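Local coordinates for protein cystalysin (Treponema denticola, PDB 1C7N) that belongs to the class I and II aminotransferase family and holds pyridoxal-5'-phosphate through a covalent bond, at residues Phe233-Lys238 against Gly246-Ile251. Sequence-based numbering, arbitrary orientation.
With PLP (pyridoxal-5'-phosphate), chain I.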
ATOM      1  N   PHE A 233      -8.565   9.328  11.667  1.00 13.63           N
ATOM      2  CA  PHE A 233      -8.318   8.139  10.857  1.00 13.26           C
ATOM      3  C   PHE A 233      -9.577   7.292  10.706  1.00 12.74           C
ATOM      4  O   PHE A 233     -10.176   6.873  11.696  1.00 12.04           O
ATOM      5  CB  PHE A 233      -7.220   7.268  11.487  1.00 13.63           C
ATOM      6  CG  PHE A 233      -5.992   8.032  11.903  1.00 13.73           C
ATOM      7  CD1 PHE A 233      -5.953   8.695  13.124  1.00 14.56           C
ATOM      8  CD2 PHE A 233      -4.871   8.086  11.077  1.00 12.85           C
ATOM      9  CE1 PHE A 233      -4.817   9.402  13.520  1.00 15.21           C
ATOM     10  CE2 PHE A 233      -3.730   8.793  11.464  1.00 13.73           C
ATOM     11  CZ  PHE A 233      -3.705   9.451  12.689  1.00 14.40           C
ATOM     12  N   THR A 234      -9.995   7.062   9.464  1.00 12.91           N
ATOM     13  CA  THR A 234     -11.171   6.230   9.214  1.00 12.24           C
ATOM     14  C   THR A 234     -10.850   5.294   8.066  1.00 12.30           C
ATOM     15  O   THR A 234      -9.874   5.497   7.335  1.00 11.60           O
ATOM     16  CB  THR A 234     -12.416   7.047   8.798  1.00 13.24           C
ATOM     17  OG1 THR A 234     -12.310   7.402   7.412  1.00 13.72           O
ATOM     18  CG2 THR A 234     -12.540   8.307   9.636  1.00 13.78           C
ATOM     19  N   ALA A 235     -11.675   4.266   7.912  1.00 11.32           N
ATOM     20  CA  ALA A 235     -11.490   3.302   6.843  1.00 12.30           C
ATOM     21  C   ALA A 235     -12.660   2.332   6.857  1.00 11.73           C
ATOM     22  O   ALA A 235     -13.349   2.187   7.868  1.00 12.44           O
ATOM     23  CB  ALA A 235     -10.174   2.541   7.032  1.00 11.39           C
ATOM     24  N   PRO A 236     -12.913   1.666   5.722  1.00 12.16           N
ATOM     25  CA  PRO A 236     -14.014   0.705   5.631  1.00 10.83           C
ATOM     26  C   PRO A 236     -13.564  -0.718   5.985  1.00 10.40           C
ATOM     27  O   PRO A 236     -14.390  -1.623   6.083  1.00  9.88           O
ATOM     28  CB  PRO A 236     -14.432   0.823   4.169  1.00 10.53           C
ATOM     29  CG  PRO A 236     -13.089   0.959   3.490  1.00 10.79           C
ATOM     30  CD  PRO A 236     -12.370   1.969   4.382  1.00 10.87           C
ATOM     31  N   SER A 237     -12.257  -0.899   6.196  1.00 11.44           N
ATOM     32  CA  SER A 237     -11.675  -2.217   6.494  1.00 11.40           C
ATOM     33  C   SER A 237     -12.237  -3.016   7.669  1.00 12.02           C
ATOM     34  O   SER A 237     -12.565  -4.194   7.511  1.00 13.23           O
ATOM     35  CB  SER A 237     -10.148  -2.103   6.639  1.00 10.99           C
ATOM     36  OG  SER A 237      -9.776  -1.066   7.524  1.00 14.42           O
ATOM     37  N   LYS A 238     -12.324  -2.418   8.852  1.00 11.61           N
ATOM     38  CA  LYS A 238     -12.868  -3.154   9.985  1.00 12.72           C
ATOM     39  C   LYS A 238     -14.366  -3.391   9.780  1.00 12.47           C
ATOM     40  O   LYS A 238     -14.881  -4.486  10.030  1.00 12.78           O
ATOM     41  CB  LYS A 238     -12.627  -2.385  11.289  1.00 14.09           C
ATOM     42  CG  LYS A 238     -11.242  -2.617  11.875  1.00 17.01           C
ATOM     43  CD  LYS A 238     -11.100  -4.063  12.359  1.00 16.63           C
ATOM     44  CE  LYS A 238      -9.682  -4.412  12.842  1.00 19.99           C
ATOM     45  NZ  LYS A 238      -9.006  -3.207  13.325  1.00 20.03           N
ATOM     46  N   GLY A 246      -6.456  -2.870   1.677  1.00 22.50           N
ATOM     47  CA  GLY A 246      -5.632  -1.705   1.958  1.00 23.05           C
ATOM     48  C   GLY A 246      -6.036  -0.341   1.427  1.00 23.62           C
ATOM     49  O   GLY A 246      -5.471   0.131   0.441  1.00 25.17           O
ATOM     50  N   MET A 247      -7.007   0.295   2.076  1.00 22.67           N
ATOM     51  CA  MET A 247      -7.448   1.628   1.671  1.00 21.84           C
ATOM     52  C   MET A 247      -8.056   2.356   2.860  1.00 20.63           C
ATOM     53  O   MET A 247      -9.034   1.896   3.446  1.00 22.86           O
ATOM     54  CB  MET A 247      -8.460   1.551   0.527  1.00 21.49           C
ATOM     55  CG  MET A 247      -8.903   2.916  -0.001  1.00 20.55           C
ATOM     56  SD  MET A 247      -7.539   4.060  -0.380  1.00 23.78           S
ATOM     57  CE  MET A 247      -6.758   3.241  -1.776  1.00 20.90           C
ATOM     58  N   SER A 248      -7.463   3.491   3.218  1.00 18.17           N
ATOM     59  CA  SER A 248      -7.933   4.272   4.353  1.00 16.05           C
ATOM     60  C   SER A 248      -8.293   5.700   3.949  1.00 15.63           C
ATOM     61  O   SER A 248      -7.752   6.245   2.983  1.00 14.50           O
ATOM     62  CB  SER A 248      -6.851   4.320   5.432  1.00 15.39           C
ATOM     63  OG  SER A 248      -6.380   3.023   5.749  1.00 12.77           O
ATOM     64  N   ASN A 249      -9.211   6.299   4.698  1.00 14.14           N
ATOM     65  CA  ASN A 249      -9.632   7.667   4.442  1.00 13.84           C
ATOM     66  C   ASN A 249      -9.282   8.528   5.647  1.00 14.94           C
ATOM     67  O   ASN A 249     -10.052   8.616   6.612  1.00 13.94           O
ATOM     68  CB  ASN A 249     -11.131   7.720   4.172  1.00 11.67           C
ATOM     69  CG  ASN A 249     -11.498   7.065   2.867  1.00 12.62           C
ATOM     70  OD1 ASN A 249     -11.004   7.457   1.802  1.00 12.85           O
ATOM     71  ND2 ASN A 249     -12.363   6.058   2.932  1.00  9.83           N
ATOM     72  N   ILE A 250      -8.105   9.144   5.592  1.00 14.43           N
ATOM     73  CA  ILE A 250      -7.632   9.993   6.674  1.00 15.79           C
ATOM     74  C   ILE A 250      -8.187  11.384   6.419  1.00 15.67           C
ATOM     75  O   ILE A 250      -7.912  11.988   5.377  1.00 15.49           O
ATOM     76  CB  ILE A 250      -6.089  10.037   6.707  1.00 15.90           C
ATOM     77  CG1 ILE A 250      -5.525   8.639   6.455  1.00 14.68           C
ATOM     78  CG2 ILE A 250      -5.613  10.520   8.074  1.00 16.79           C
ATOM     79  CD1 ILE A 250      -5.951   7.598   7.504  1.00 15.73           C
ATOM     80  N   ILE A 251      -8.979  11.886   7.362  1.00 14.27           N
ATOM     81  CA  ILE A 251      -9.601  13.198   7.207  1.00 13.94           C
ATOM     82  C   ILE A 251      -8.852  14.298   7.945  1.00 14.14           C
ATOM     83  O   ILE A 251      -8.675  14.238   9.168  1.00 12.88           O
ATOM     84  CB  ILE A 251     -11.064  13.170   7.703  1.00 14.30           C
ATOM     85  CG1 ILE A 251     -11.791  11.962   7.107  1.00 12.89           C
ATOM     86  CG2 ILE A 251     -11.782  14.453   7.302  1.00 12.14           C
ATOM     87  CD1 ILE A 251     -11.757  11.906   5.585  1.00 16.00           C
TER
HETATM   88  N1  PLP I 400      -6.692   1.009  14.598  1.00 18.15           N
HETATM   89  C2  PLP I 400      -7.342   0.162  15.517  1.00 18.53           C
HETATM   90  C2A PLP I 400      -7.713   0.812  16.838  1.00 17.94           C
HETATM   91  C3  PLP I 400      -7.659  -1.187  15.043  1.00 19.11           C
HETATM   92  O3  PLP I 400      -8.169  -1.971  15.994  1.00 20.43           O
HETATM   93  C4  PLP I 400      -7.354  -1.550  13.710  1.00 20.03           C
HETATM   94  C4A PLP I 400      -7.741  -2.852  13.167  1.00 19.47           C
HETATM   95  C5  PLP I 400      -6.694  -0.536  12.828  1.00 20.72           C
HETATM   96  C6  PLP I 400      -6.360   0.700  13.302  1.00 18.41           C
HETATM   97  C5A PLP I 400      -6.727  -0.835  11.332  1.00 23.70           C
HETATM   98  O4P PLP I 400      -5.595  -0.885  10.557  1.00 28.26           O
HETATM   99  P   PLP I 400      -5.926  -1.110   8.981  1.00 28.09           P
HETATM  100  O1P PLP I 400      -4.616  -1.476   8.448  1.00 32.15           O
HETATM  101  O2P PLP I 400      -6.430   0.206   8.415  1.00 29.74           O
HETATM  102  O3P PLP I 400      -6.915  -2.178   8.807  1.00 29.26           O
HETATM  103  O   HOH W   1     -13.170   5.486   5.469  1.00 11.66           O
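Antiparallel neighbours in the large mixed sheet, strands 230-234 and 248-251 meet where Thr234 faces Asn249, next to the pyridoxal-5'-phosphate (PLP) site. Asn249 N donates to Thr234 O at 2.8 Å. The return bond, Thr234 N to Asn249 O, is longer at 3.2 Å and bent to 137°. Asn249 O accepts a second hydrogen bond, from Thr234 OG1 at 2.7 Å, this one in the carbonyl plane on a lone pair; chi1 of 79° sets the hydroxyl between the backbone N and carbonyl carbon, turned toward that oxygen. Water 1 donates to Thr234 OG1 and accepts from Asn249 ND2 at 2.7 Å, while Asn249 OD1 bonds Tyr71 OH, so both ends of the buried amide are held. In this PLP-dependent aminotransferase fold, the other sheet face carries Phe233 and Ile250, covered by helix 98-109; Ile250 CD1 meets the ring obliquely, 3.8 Å from Phe233 CD2. Further along, Pro236 CD lies 3.5 Å from Met247 O, and the chain turns into helix 237-240. There Lys238 NZ is joined covalently to PLP C4A, and Ser237 OG makes a weak 3.3 Å bond to phosphate oxygen O3P of PLP.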